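Local atomic coordinates of cell division protein FtsI/penicillin binding protein 2 (Legionella pneumophila subsp. pneumophila ATCC 43290, PDB entry 4ZTK), a protein that probably acts as a penicillin-binding D,D-transpeptidase that cross-links peptidoglycan during cell division. Residues S73-P78 with P186-S191; F158-N163 with I193-I198; N256-A261 with I280-F285; Y274-V279 with P301-V306. All coordinates share one frame; numbering follows the deposited sequence.

Interaction 1 (S73-P78 with P186-S191); sequences SRIFSP and PVTIES
F76 and V187 form a single antiparallel bridge, a hydrogen-bonded pair. F76 N donates to V187 O at 2.9 Å and V187 N to F76 O at 2.8 Å. Both bonds are nearly straight, with an N-H...O angle of 171°. The carbonyl of V187 also takes a CA-H...O contact from I75 CA. The F76 ring then folds in against V187 and I189. Its CG sits between the backbone N and the carbonyl carbon (chi1 62°), which turns the ring across the V187 side chain. V187 CG2 comes over one ring face, 3.8 Å from the ring centroid and 16° off the normal: a CH-pi contact. At the far end of the ring, F76 CZ meets I189 CD1 at 3.6 Å, and the two side chains cross at about a right angle. W71 meets the same ring edge-to-face. P78 adds its CB, 4.0 Å from V187 CG2.

The bridge joins the loop before helix 83-92 to the start of helix 189-200. P78 lies near the SxxK-type pattern expected of this family. T188 is the N-cap of helix 189-200, and with S191 it makes a capping box. S191 N donates to T188 OG1 at 3.1 Å, and T188 N donates to S191 OG at 3.0 Å. A water accepts from I189 N in the first turn and also lies close to R74 O; both oxygens lie at the edge of the F76 ring, in its plane. Toward the surface, I75 CG2 lies alongside P186 CB at 3.8 Å. The guanidinium of R74 leads away to a salt bridge with E281.

Interaction 2 (F158-N163 with I193-I198); sequences FGFDMN and IKSYAI
S195 reaches from its helix to the backbone carbonyl of F158, and its OG donates to F158 O at 2.7 Å. The bond is bent at the acceptor: the C=O...OG angle is 144°, and the hydroxyl lies 31° out of the carbonyl plane. OG is anti to the carbonyl carbon of S195 (chi1 -64°), on the flank that looks toward the loop. S191 O, one turn earlier in the helix, is a second acceptor within reach, so the two carbonyls share or compete for its one proton.

The tight part surrounds this bond. The same OG stands over one face of the F160 ring, 3.6 Å above its plane and displaced toward the rim, while S195 CB touches F160 CZ at 3.7 Å. One turn later, I198 crosses F158 obliquely. Its CG2 meets F158 CE1 at 3.7 Å, and its CD1 lies 3.7 Å from F158 O. F85 of helix 83-92 meets both phenylalanine rings edge-to-face.

F158 and G159 lie where helix 148-157 ends in a Schellman motif, and G159 takes positive phi. The contact thus ties that helix end to helix 189-200, within the helical part of the transpeptidase domain. Both pack on the helix that begins at the SxxK-type pattern.

The loose side begins at G159, which is exposed. Here a water donates to S195 OG at 3.3 Å and more weakly to G159 O. Beyond F160 the loop turns away from the helix. D161 OD1 accepts from N163 N at 2.7 Å in an Asx turn, and N163 is exposed and poorly ordered.

Interaction 3 (N256-A261 with I280-F285); sequences NDKYLA and IEEGYF
Y259-A261 and I280-E282 pair as antiparallel strands at the open end of a beta hairpin, far from its turn. A261 and I280 are a hydrogen-bonded pair: A261 N donates to I280 O at 2.8 Å, and I280 N returns a bond to A261 O at 2.9 Å. L260 and E281 follow as a non-hydrogen-bonded pair. The last bond runs from E282 N to Y259 O at 2.7 Å. E282 then takes positive phi (57°), and the strand ends.

L260 and E281 share one sheet face and lie side by side. L260 CD2 rests 3.7 Å from E281 CG, against the aliphatic stem of the glutamate. The extended E281 chain carries its carboxylate on to S43 OG and to R74. On the other face, A261 CB lies 4.3 Å from I280 CB; L298 of helix 295-310 touches A261, and I32 of helix 22-38 touches I280. Beyond the last pair, K258 CG touches E282 OE2 at 3.2 Å. The lysine bends at chi2 (59°), and its NZ goes to N255 instead.

Strand 259-267 also pairs with strand 246-253, which probably carries the family's K(T/S)G-type motif. This matches the antiparallel core sheet of the penicillin-binding protein and beta-lactamase fold.

Interaction 4 (Y274-V279 with P301-V306); sequences YVLLVV and PVFRNV
V302, F303 and V306 of the C-terminal helix pack on L276 and V278 of the central strand, with no hydrogen bond across the contact. The axes of the two short segments come within 8.5 Å, and their directions differ by 140°.

V302 comes first. Its CG1 meets V278 CG1 at 3.9 Å, and the two side chains meet at a slant. I46 of the next strand and A35 of helix 22-38 also touch V302.

F303 follows and touches both L276 and V278. Its CG is anti to the backbone N (chi1 178°), which sends the ring across L276 at about a right angle. F303 CE2 lies 3.4 Å from L276 CB and 3.7 Å from L276 CD1. L276 CD2 sits over one face, 4.2 Å above the ring plane and off toward the rim. The backbone of F303 also takes part, with V278 CG2 3.9 Å from F303 N. F263 on the neighbouring strand meets the ring edge-to-face.

This is helix-on-sheet packing in the penicillin-binding protein and beta-lactamase fold. Helices 295-310 and 22-38 lie on one face of the five-stranded antiparallel sheet. V275, L277 and V279 point to the other face, where helix 189-200 packs.

One turn after V302, V306 slides past L276 in the opposite direction. Its CG1 touches L276 CD2 at 3.6 Å. I48 and Q31 also border V306.

From the N terminus, the loop at 73-78 waits for 186-191, so interaction 1 closes a span with helices but no modelled strand. Interaction 2 opens within that span, at 158-163, and closes on 193-198, so the two cross. Both use helix 189-200, and P186 and V187 touch D161 and F160. Interactions 3 and 4 come later and also cross. They share strand 274-281: interaction 3 pairs it with strand 259-267, and interaction 4 packs it under helix 295-310. I189, I193 and A197 meet that strand's opposite face. Interactions 1 and 2 fasten a loop and a helix end to helix 189-200, which lies on the sheet; 3 and 4 build that sheet and its C-terminal helix layer.

Interaction 1 (S73-P78 with P186-S191)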
loop_
_atom_site.group_PDB
_atom_site.type_symbol
_atom_site.label_atom_id
_atom_site.label_comp_id
_atom_site.label_asym_id
_atom_site.label_seq_id
_atom_site.Cartn_x
_atom_site.Cartn_y
_atom_site.Cartn_z
ATOM N N SER A 73 13.917 1.748 8.261
ATOM C CA SER A 73 13.856 0.542 9.086
ATOM C C SER A 73 12.562 0.383 9.895
ATOM O O SER A 73 12.288 -0.698 10.421
ATOM C CB SER A 73 15.066 0.481 10.021
ATOM O OG SER A 73 15.159 1.651 10.817
ATOM N N ARG A 74 11.769 1.447 9.984
ATOM C CA ARG A 74 10.583 1.465 10.848
ATOM C C ARG A 74 9.542 0.386 10.518
ATOM O O ARG A 74 9.191 0.175 9.358
ATOM C CB ARG A 74 9.938 2.855 10.833
ATOM C CG ARG A 74 8.712 3.007 11.714
ATOM C CD ARG A 74 8.406 4.483 11.925
ATOM N NE ARG A 74 7.119 4.703 12.576
ATOM C CZ ARG A 74 6.642 5.903 12.894
ATOM N NH1 ARG A 74 7.348 6.992 12.623
ATOM N NH2 ARG A 74 5.460 6.013 13.485
ATOM N N ILE A 75 9.053 -0.287 11.553
ATOM C CA ILE A 75 8.074 -1.356 11.396
ATOM C C ILE A 75 6.673 -0.846 11.698
ATOM O O ILE A 75 6.438 -0.226 12.733
ATOM C CB ILE A 75 8.376 -2.543 12.336
ATOM C CG1 ILE A 75 9.743 -3.151 12.015
ATOM C CG2 ILE A 75 7.272 -3.600 12.242
ATOM C CD1 ILE A 75 10.108 -4.338 12.895
ATOM N N PHE A 76 5.740 -1.114 10.794
ATOM C CA PHE A 76 4.376 -0.644 10.972
ATOM C C PHE A 76 3.366 -1.647 10.433
ATOM O O PHE A 76 3.733 -2.667 9.851
ATOM C CB PHE A 76 4.188 0.738 10.324
ATOM C CG PHE A 76 4.402 0.753 8.830
ATOM C CD1 PHE A 76 5.681 0.754 8.295
ATOM C CD2 PHE A 76 3.323 0.783 7.962
ATOM C CE1 PHE A 76 5.879 0.770 6.927
ATOM C CE2 PHE A 76 3.516 0.799 6.588
ATOM C CZ PHE A 76 4.796 0.793 6.073
ATOM N N SER A 77 2.091 -1.363 10.657
ATOM C CA SER A 77 1.020 -2.193 10.132
ATOM C C SER A 77 0.525 -1.586 8.823
ATOM O O SER A 77 0.455 -0.364 8.698
ATOM C CB SER A 77 -0.111 -2.294 11.154
ATOM O OG SER A 77 -1.306 -2.731 10.535
ATOM N N PRO A 78 0.206 -2.437 7.834
ATOM C CA PRO A 78 -0.176 -1.959 6.503
ATOM C C PRO A 78 -1.630 -1.505 6.442
ATOM O O PRO A 78 -2.015 -0.825 5.489
ATOM C CB PRO A 78 0.020 -3.197 5.628
ATOM C CG PRO A 78 -0.286 -4.334 6.554
ATOM C CD PRO A 78 0.264 -3.907 7.894
ATOM N N PRO A 186 3.425 -7.179 10.540
ATOM C CA PRO A 186 4.521 -6.203 10.510
ATOM C C PRO A 186 5.076 -6.023 9.097
ATOM O O PRO A 186 5.464 -7.003 8.461
ATOM C CB PRO A 186 5.579 -6.847 11.410
ATOM C CG PRO A 186 5.344 -8.320 11.264
ATOM C CD PRO A 186 3.858 -8.488 11.065
ATOM N N VAL A 187 5.092 -4.786 8.608
ATOM C CA VAL A 187 5.719 -4.479 7.328
ATOM C C VAL A 187 6.709 -3.326 7.474
ATOM O O VAL A 187 6.722 -2.625 8.484
ATOM C CB VAL A 187 4.681 -4.129 6.219
ATOM C CG1 VAL A 187 3.699 -5.273 6.010
ATOM C CG2 VAL A 187 3.940 -2.828 6.539
ATOM N N THR A 188 7.556 -3.158 6.469
ATOM C CA THR A 188 8.363 -1.957 6.340
ATOM C C THR A 188 7.971 -1.314 5.022
ATOM O O THR A 188 7.220 -1.905 4.243
ATOM C CB THR A 188 9.871 -2.269 6.316
ATOM O OG1 THR A 188 10.165 -3.121 5.203
ATOM C CG2 THR A 188 10.309 -2.952 7.609
ATOM N N ILE A 189 8.457 -0.105 4.774
ATOM C CA ILE A 189 8.204 0.561 3.502
ATOM C C ILE A 189 8.701 -0.332 2.368
ATOM O O ILE A 189 7.996 -0.560 1.389
ATOM C CB ILE A 189 8.910 1.932 3.426
ATOM C CG1 ILE A 189 8.319 2.891 4.459
ATOM C CG2 ILE A 189 8.780 2.519 2.038
ATOM C CD1 ILE A 189 6.838 3.139 4.268
ATOM N N GLU A 190 9.910 -0.861 2.537
ATOM C CA GLU A 190 10.525 -1.739 1.543
ATOM C C GLU A 190 9.731 -3.022 1.269
ATOM O O GLU A 190 9.541 -3.403 0.115
ATOM C CB GLU A 190 11.956 -2.096 1.956
ATOM C CG GLU A 190 12.710 -2.922 0.919
ATOM C CD GLU A 190 14.176 -3.132 1.276
ATOM O OE1 GLU A 190 15.016 -3.179 0.350
ATOM O OE2 GLU A 190 14.489 -3.254 2.479
ATOM N N SER A 191 9.279 -3.698 2.318
ATOM C CA SER A 191 8.591 -4.970 2.115
ATOM C C SER A 191 7.211 -4.734 1.513
ATOM O O SER A 191 6.764 -5.488 0.651
ATOM C CB SER A 191 8.493 -5.771 3.418
ATOM O OG SER A 191 7.485 -5.256 4.274
HETATM O O HOH W 1 9.832 1.211 7.037
#

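Interaction 2 (F158-N163 with I193-I198)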
loop_
_atom_site.group_PDB
_atom_site.type_symbol
_atom_site.label_atom_id
_atom_site.label_comp_id
_atom_site.label_asym_id
_atom_site.label_seq_id
_atom_site.Cartn_x
_atom_site.Cartn_y
_atom_site.Cartn_z
ATOM N N PHE A 158 3.405 -13.453 -1.071
ATOM C CA PHE A 158 3.434 -12.053 -1.492
ATOM C C PHE A 158 4.483 -11.226 -0.742
ATOM O O PHE A 158 4.647 -10.033 -1.015
ATOM C CB PHE A 158 2.063 -11.394 -1.314
ATOM C CG PHE A 158 1.142 -11.577 -2.488
ATOM C CD1 PHE A 158 1.420 -10.972 -3.703
ATOM C CD2 PHE A 158 -0.015 -12.335 -2.367
ATOM C CE1 PHE A 158 0.568 -11.129 -4.786
ATOM C CE2 PHE A 158 -0.874 -12.498 -3.446
ATOM C CZ PHE A 158 -0.580 -11.897 -4.658
ATOM N N GLY A 159 5.167 -11.850 0.213
ATOM C CA GLY A 159 6.219 -11.173 0.951
ATOM C C GLY A 159 5.789 -10.672 2.318
ATOM O O GLY A 159 6.513 -9.908 2.955
ATOM N N PHE A 160 4.613 -11.094 2.775
ATOM C CA PHE A 160 4.132 -10.689 4.091
ATOM C C PHE A 160 4.548 -11.666 5.193
ATOM O O PHE A 160 4.519 -12.884 5.014
ATOM C CB PHE A 160 2.608 -10.515 4.095
ATOM C CG PHE A 160 2.135 -9.359 3.274
ATOM C CD1 PHE A 160 2.151 -8.074 3.792
ATOM C CD2 PHE A 160 1.685 -9.549 1.977
ATOM C CE1 PHE A 160 1.718 -6.995 3.033
ATOM C CE2 PHE A 160 1.251 -8.474 1.209
ATOM C CZ PHE A 160 1.269 -7.196 1.737
ATOM N N ASP A 161 4.925 -11.110 6.339
ATOM C CA ASP A 161 5.222 -11.893 7.530
ATOM C C ASP A 161 3.919 -12.362 8.176
ATOM O O ASP A 161 3.222 -11.582 8.815
ATOM C CB ASP A 161 6.014 -11.031 8.515
ATOM C CG ASP A 161 6.376 -11.763 9.802
ATOM O OD1 ASP A 161 5.921 -12.906 10.040
ATOM O OD2 ASP A 161 7.134 -11.168 10.591
HETATM N N MSE A 162 3.602 -13.640 8.019
HETATM C CA MSE A 162 2.416 -14.208 8.644
HETATM C C MSE A 162 2.821 -15.112 9.802
HETATM O O MSE A 162 2.105 -16.050 10.157
HETATM C CB MSE A 162 1.602 -14.986 7.614
HETATM C CG MSE A 162 1.301 -14.181 6.360
HETATM SE SE MSE A 162 0.212 -12.601 6.732
HETATM C CE MSE A 162 -1.493 -13.501 7.037
ATOM N N ASN A 163 3.977 -14.818 10.392
ATOM C CA ASN A 163 4.513 -15.647 11.470
ATOM C C ASN A 163 4.758 -14.902 12.780
ATOM O O ASN A 163 4.374 -15.383 13.838
ATOM C CB ASN A 163 5.791 -16.356 11.019
ATOM C CG ASN A 163 5.509 -17.603 10.203
ATOM O OD1 ASN A 163 5.229 -17.527 9.006
ATOM N ND2 ASN A 163 5.584 -18.763 10.850
ATOM N N ILE A 193 6.105 -2.137 -0.424
ATOM C CA ILE A 193 6.139 -1.721 -1.821
ATOM C C ILE A 193 6.569 -2.881 -2.724
ATOM O O ILE A 193 6.150 -2.973 -3.882
ATOM C CB ILE A 193 7.015 -0.452 -2.043
ATOM C CG1 ILE A 193 6.720 0.173 -3.413
ATOM C CG2 ILE A 193 8.500 -0.768 -1.885
ATOM C CD1 ILE A 193 7.450 1.492 -3.671
ATOM N N LYS A 194 7.383 -3.785 -2.187
ATOM C CA LYS A 194 7.792 -4.956 -2.956
ATOM C C LYS A 194 6.609 -5.899 -3.178
ATOM O O LYS A 194 6.494 -6.527 -4.232
ATOM C CB LYS A 194 8.967 -5.681 -2.287
ATOM C CG LYS A 194 10.315 -4.991 -2.505
ATOM C CD LYS A 194 11.444 -5.715 -1.782
ATOM C CE LYS A 194 12.785 -5.029 -2.017
ATOM N NZ LYS A 194 13.298 -5.220 -3.405
ATOM N N SER A 195 5.727 -5.984 -2.187
ATOM C CA SER A 195 4.508 -6.769 -2.334
ATOM C C SER A 195 3.619 -6.179 -3.426
ATOM O O SER A 195 3.071 -6.907 -4.255
ATOM C CB SER A 195 3.754 -6.850 -1.005
ATOM O OG SER A 195 4.540 -7.535 -0.041
ATOM N N TYR A 196 3.481 -4.857 -3.437
ATOM C CA TYR A 196 2.721 -4.210 -4.500
ATOM C C TYR A 196 3.411 -4.351 -5.862
ATOM O O TYR A 196 2.749 -4.414 -6.899
ATOM C CB TYR A 196 2.415 -2.746 -4.160
ATOM C CG TYR A 196 1.119 -2.619 -3.400
ATOM C CD1 TYR A 196 1.086 -2.746 -2.022
ATOM C CD2 TYR A 196 -0.077 -2.419 -4.067
ATOM C CE1 TYR A 196 -0.108 -2.656 -1.324
ATOM C CE2 TYR A 196 -1.272 -2.331 -3.384
ATOM C CZ TYR A 196 -1.280 -2.454 -2.013
ATOM O OH TYR A 196 -2.466 -2.368 -1.326
ATOM N N ALA A 197 4.737 -4.435 -5.851
ATOM C CA ALA A 197 5.485 -4.625 -7.090
ATOM C C ALA A 197 5.104 -5.948 -7.752
ATOM O O ALA A 197 5.107 -6.062 -8.976
ATOM C CB ALA A 197 6.983 -4.557 -6.835
ATOM N N ILE A 198 4.756 -6.939 -6.940
ATOM C CA ILE A 198 4.331 -8.229 -7.471
ATOM C C ILE A 198 3.048 -8.080 -8.295
ATOM O O ILE A 198 2.935 -8.625 -9.394
ATOM C CB ILE A 198 4.144 -9.270 -6.352
ATOM C CG1 ILE A 198 5.491 -9.560 -5.680
ATOM C CG2 ILE A 198 3.538 -10.553 -6.913
ATOM C CD1 ILE A 198 5.424 -10.583 -4.563
HETATM O O HOH W 2 7.721 -7.944 0.577
#

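Interaction 3 (N256-A261 with I280-F285)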
loop_
_atom_site.group_PDB
_atom_site.type_symbol
_atom_site.label_atom_id
_atom_site.label_comp_id
_atom_site.label_asym_id
_atom_site.label_seq_id
_atom_site.Cartn_x
_atom_site.Cartn_y
_atom_site.Cartn_z
ATOM N N ASN A 256 -2.870 5.362 21.184
ATOM C CA ASN A 256 -3.745 6.490 21.515
ATOM C C ASN A 256 -4.495 7.062 20.310
ATOM O O ASN A 256 -5.538 6.543 19.911
ATOM C CB ASN A 256 -2.968 7.596 22.239
ATOM C CG ASN A 256 -2.449 7.155 23.595
ATOM O OD1 ASN A 256 -1.248 7.211 23.863
ATOM N ND2 ASN A 256 -3.355 6.711 24.459
ATOM N N ASP A 257 -3.955 8.133 19.740
ATOM C CA ASP A 257 -4.574 8.787 18.593
ATOM C C ASP A 257 -3.511 9.174 17.566
ATOM O O ASP A 257 -3.408 10.336 17.167
ATOM C CB ASP A 257 -5.356 10.021 19.048
ATOM C CG ASP A 257 -6.288 10.550 17.976
ATOM O OD1 ASP A 257 -5.962 11.585 17.354
ATOM O OD2 ASP A 257 -7.346 9.926 17.754
ATOM N N LYS A 258 -2.720 8.191 17.147
ATOM C CA LYS A 258 -1.634 8.422 16.199
ATOM C C LYS A 258 -1.964 7.806 14.839
ATOM O O LYS A 258 -2.082 6.588 14.709
ATOM C CB LYS A 258 -0.313 7.862 16.743
ATOM C CG LYS A 258 0.479 8.819 17.640
ATOM C CD LYS A 258 -0.306 9.260 18.866
ATOM C CE LYS A 258 0.525 10.137 19.791
ATOM N NZ LYS A 258 1.555 9.355 20.528
ATOM N N TYR A 259 -2.107 8.659 13.830
ATOM C CA TYR A 259 -2.567 8.228 12.515
ATOM C C TYR A 259 -1.453 8.045 11.491
ATOM O O TYR A 259 -0.600 8.917 11.315
ATOM C CB TYR A 259 -3.571 9.233 11.958
ATOM C CG TYR A 259 -4.973 9.077 12.489
ATOM C CD1 TYR A 259 -5.261 9.297 13.829
ATOM C CD2 TYR A 259 -6.015 8.724 11.644
ATOM C CE1 TYR A 259 -6.549 9.160 14.316
ATOM C CE2 TYR A 259 -7.303 8.588 12.117
ATOM C CZ TYR A 259 -7.566 8.806 13.454
ATOM O OH TYR A 259 -8.852 8.665 13.923
ATOM N N LEU A 260 -1.475 6.906 10.812
ATOM C CA LEU A 260 -0.698 6.737 9.590
ATOM C C LEU A 260 -1.668 6.784 8.419
ATOM O O LEU A 260 -2.673 6.069 8.406
ATOM C CB LEU A 260 0.056 5.401 9.585
ATOM C CG LEU A 260 1.140 5.174 10.643
ATOM C CD1 LEU A 260 1.809 3.820 10.436
ATOM C CD2 LEU A 260 2.175 6.289 10.608
ATOM N N ALA A 261 -1.377 7.639 7.448
ATOM C CA ALA A 261 -2.177 7.718 6.233
ATOM C C ALA A 261 -1.371 7.155 5.066
ATOM O O ALA A 261 -0.285 7.646 4.757
ATOM C CB ALA A 261 -2.587 9.155 5.965
ATOM N N ILE A 280 2.100 9.069 5.413
ATOM C CA ILE A 280 2.161 10.313 6.168
ATOM C C ILE A 280 1.846 9.972 7.613
ATOM O O ILE A 280 0.916 9.210 7.875
ATOM C CB ILE A 280 1.099 11.325 5.679
ATOM C CG1 ILE A 280 1.170 11.513 4.159
ATOM C CG2 ILE A 280 1.231 12.650 6.423
ATOM C CD1 ILE A 280 2.496 12.051 3.653
ATOM N N GLU A 281 2.605 10.529 8.551
ATOM C CA GLU A 281 2.382 10.229 9.965
ATOM C C GLU A 281 1.854 11.430 10.744
ATOM O O GLU A 281 2.508 12.465 10.817
ATOM C CB GLU A 281 3.665 9.712 10.615
ATOM C CG GLU A 281 3.514 9.386 12.087
ATOM C CD GLU A 281 4.834 9.006 12.735
ATOM O OE1 GLU A 281 4.800 8.352 13.798
ATOM O OE2 GLU A 281 5.902 9.362 12.184
ATOM N N GLU A 282 0.670 11.269 11.329
ATOM C CA GLU A 282 0.022 12.320 12.106
ATOM C C GLU A 282 -0.180 13.590 11.297
ATOM O O GLU A 282 -0.012 14.694 11.809
ATOM C CB GLU A 282 0.806 12.629 13.382
ATOM C CG GLU A 282 0.828 11.489 14.381
ATOM C CD GLU A 282 1.617 11.831 15.628
ATOM O OE1 GLU A 282 1.518 12.987 16.094
ATOM O OE2 GLU A 282 2.343 10.947 16.133
ATOM N N GLY A 283 -0.535 13.433 10.029
ATOM C CA GLY A 283 -0.849 14.577 9.194
ATOM C C GLY A 283 -2.327 14.909 9.262
ATOM O O GLY A 283 -3.143 14.080 9.679
ATOM N N TYR A 284 -2.669 16.132 8.869
ATOM C CA TYR A 284 -4.063 16.538 8.745
ATOM C C TYR A 284 -4.163 17.752 7.841
ATOM O O TYR A 284 -3.206 18.511 7.697
ATOM C CB TYR A 284 -4.673 16.866 10.111
ATOM C CG TYR A 284 -4.145 18.141 10.727
ATOM C CD1 TYR A 284 -2.950 18.148 11.434
ATOM C CD2 TYR A 284 -4.845 19.336 10.610
ATOM C CE1 TYR A 284 -2.464 19.312 12.003
ATOM C CE2 TYR A 284 -4.365 20.503 11.174
ATOM C CZ TYR A 284 -3.175 20.485 11.870
ATOM O OH TYR A 284 -2.694 21.647 12.435
ATOM N N PHE A 285 -5.332 17.937 7.242
ATOM C CA PHE A 285 -5.582 19.091 6.393
ATOM C C PHE A 285 -7.016 19.558 6.603
ATOM O O PHE A 285 -7.938 18.746 6.672
ATOM C CB PHE A 285 -5.339 18.737 4.925
ATOM C CG PHE A 285 -5.272 19.930 4.016
ATOM C CD1 PHE A 285 -4.120 20.693 3.938
ATOM C CD2 PHE A 285 -6.359 20.286 3.232
ATOM C CE1 PHE A 285 -4.052 21.796 3.100
ATOM C CE2 PHE A 285 -6.299 21.386 2.391
ATOM C CZ PHE A 285 -5.145 22.142 2.326
#

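Interaction 4 (Y274-V279 with P301-V306)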
loop_
_atom_site.group_PDB
_atom_site.type_symbol
_atom_site.label_atom_id
_atom_site.label_comp_id
_atom_site.label_asym_id
_atom_site.label_seq_id
_atom_site.Cartn_x
_atom_site.Cartn_y
_atom_site.Cartn_z
ATOM N N TYR A 274 6.003 2.503 -12.702
ATOM C CA TYR A 274 6.456 2.797 -11.349
ATOM C C TYR A 274 5.517 2.208 -10.310
ATOM O O TYR A 274 4.305 2.196 -10.492
ATOM C CB TYR A 274 6.567 4.309 -11.125
ATOM C CG TYR A 274 7.419 5.025 -12.146
ATOM C CD1 TYR A 274 8.800 4.949 -12.098
ATOM C CD2 TYR A 274 6.836 5.775 -13.158
ATOM C CE1 TYR A 274 9.586 5.603 -13.036
ATOM C CE2 TYR A 274 7.608 6.431 -14.095
ATOM C CZ TYR A 274 8.984 6.342 -14.030
ATOM O OH TYR A 274 9.756 6.993 -14.967
ATOM N N VAL A 275 6.090 1.720 -9.218
ATOM C CA VAL A 275 5.312 1.357 -8.050
ATOM C C VAL A 275 5.592 2.436 -7.020
ATOM O O VAL A 275 6.745 2.830 -6.831
ATOM C CB VAL A 275 5.733 -0.011 -7.483
ATOM C CG1 VAL A 275 4.750 -0.461 -6.407
ATOM C CG2 VAL A 275 5.836 -1.048 -8.597
ATOM N N LEU A 276 4.546 2.932 -6.369
ATOM C CA LEU A 276 4.714 4.007 -5.398
ATOM C C LEU A 276 4.019 3.678 -4.091
ATOM O O LEU A 276 2.955 3.060 -4.084
ATOM C CB LEU A 276 4.146 5.328 -5.928
ATOM C CG LEU A 276 4.594 5.876 -7.282
ATOM C CD1 LEU A 276 3.844 5.210 -8.426
ATOM C CD2 LEU A 276 4.383 7.373 -7.309
ATOM N N LEU A 277 4.626 4.116 -2.995
ATOM C CA LEU A 277 4.047 3.997 -1.667
ATOM C C LEU A 277 4.265 5.315 -0.943
ATOM O O LEU A 277 5.391 5.826 -0.882
ATOM C CB LEU A 277 4.696 2.850 -0.894
ATOM C CG LEU A 277 4.278 2.675 0.572
ATOM C CD1 LEU A 277 2.764 2.549 0.703
ATOM C CD2 LEU A 277 4.965 1.460 1.194
ATOM N N VAL A 278 3.182 5.875 -0.417
ATOM C CA VAL A 278 3.242 7.119 0.338
ATOM C C VAL A 278 2.689 6.877 1.734
ATOM O O VAL A 278 1.606 6.307 1.886
ATOM C CB VAL A 278 2.397 8.227 -0.329
ATOM C CG1 VAL A 278 2.366 9.466 0.543
ATOM C CG2 VAL A 278 2.934 8.558 -1.714
ATOM N N VAL A 279 3.431 7.298 2.751
ATOM C CA VAL A 279 2.947 7.212 4.122
ATOM C C VAL A 279 3.170 8.534 4.837
ATOM O O VAL A 279 4.281 9.064 4.850
ATOM C CB VAL A 279 3.631 6.069 4.914
ATOM C CG1 VAL A 279 3.201 6.099 6.379
ATOM C CG2 VAL A 279 3.298 4.728 4.294
ATOM N N PRO A 301 -3.366 12.182 -2.824
ATOM C CA PRO A 301 -2.988 13.301 -3.692
ATOM C C PRO A 301 -1.473 13.446 -3.832
ATOM O O PRO A 301 -1.012 13.926 -4.864
ATOM C CB PRO A 301 -3.598 14.528 -2.989
ATOM C CG PRO A 301 -3.873 14.090 -1.593
ATOM C CD PRO A 301 -4.171 12.627 -1.671
ATOM N N VAL A 302 -0.718 13.033 -2.818
ATOM C CA VAL A 302 0.736 13.070 -2.892
ATOM C C VAL A 302 1.234 12.078 -3.944
ATOM O O VAL A 302 2.094 12.409 -4.768
ATOM C CB VAL A 302 1.391 12.783 -1.525
ATOM C CG1 VAL A 302 2.904 12.693 -1.665
ATOM C CG2 VAL A 302 1.017 13.867 -0.516
ATOM N N PHE A 303 0.680 10.864 -3.908
ATOM C CA PHE A 303 0.913 9.851 -4.938
ATOM C C PHE A 303 0.693 10.445 -6.333
ATOM O O PHE A 303 1.518 10.269 -7.231
ATOM C CB PHE A 303 -0.045 8.678 -4.708
ATOM C CG PHE A 303 0.043 7.573 -5.740
ATOM C CD1 PHE A 303 -0.570 7.698 -6.981
ATOM C CD2 PHE A 303 0.679 6.377 -5.438
ATOM C CE1 PHE A 303 -0.513 6.672 -7.916
ATOM C CE2 PHE A 303 0.729 5.342 -6.364
ATOM C CZ PHE A 303 0.134 5.492 -7.603
ATOM N N ARG A 304 -0.431 11.135 -6.502
ATOM C CA ARG A 304 -0.789 11.744 -7.781
ATOM C C ARG A 304 0.278 12.715 -8.288
ATOM O O ARG A 304 0.663 12.672 -9.458
ATOM C CB ARG A 304 -2.128 12.471 -7.667
ATOM C CG ARG A 304 -2.572 13.159 -8.958
ATOM C CD ARG A 304 -3.741 14.101 -8.715
ATOM N NE ARG A 304 -4.270 14.649 -9.960
ATOM C CZ ARG A 304 -4.896 15.818 -10.060
ATOM N NH1 ARG A 304 -5.066 16.581 -8.987
ATOM N NH2 ARG A 304 -5.348 16.231 -11.237
ATOM N N ASN A 305 0.752 13.589 -7.405
ATOM C CA ASN A 305 1.742 14.589 -7.800
ATOM C C ASN A 305 3.066 13.959 -8.217
ATOM O O ASN A 305 3.680 14.387 -9.188
ATOM C CB ASN A 305 1.962 15.621 -6.688
ATOM C CG ASN A 305 0.723 16.452 -6.412
ATOM O OD1 ASN A 305 -0.121 16.641 -7.289
ATOM N ND2 ASN A 305 0.608 16.955 -5.187
ATOM N N VAL A 306 3.504 12.944 -7.479
ATOM C CA VAL A 306 4.740 12.252 -7.827
ATOM C C VAL A 306 4.576 11.531 -9.161
ATOM O O VAL A 306 5.441 11.611 -10.034
ATOM C CB VAL A 306 5.154 11.245 -6.738
ATOM C CG1 VAL A 306 6.316 10.388 -7.216
ATOM C CG2 VAL A 306 5.519 11.979 -5.458
#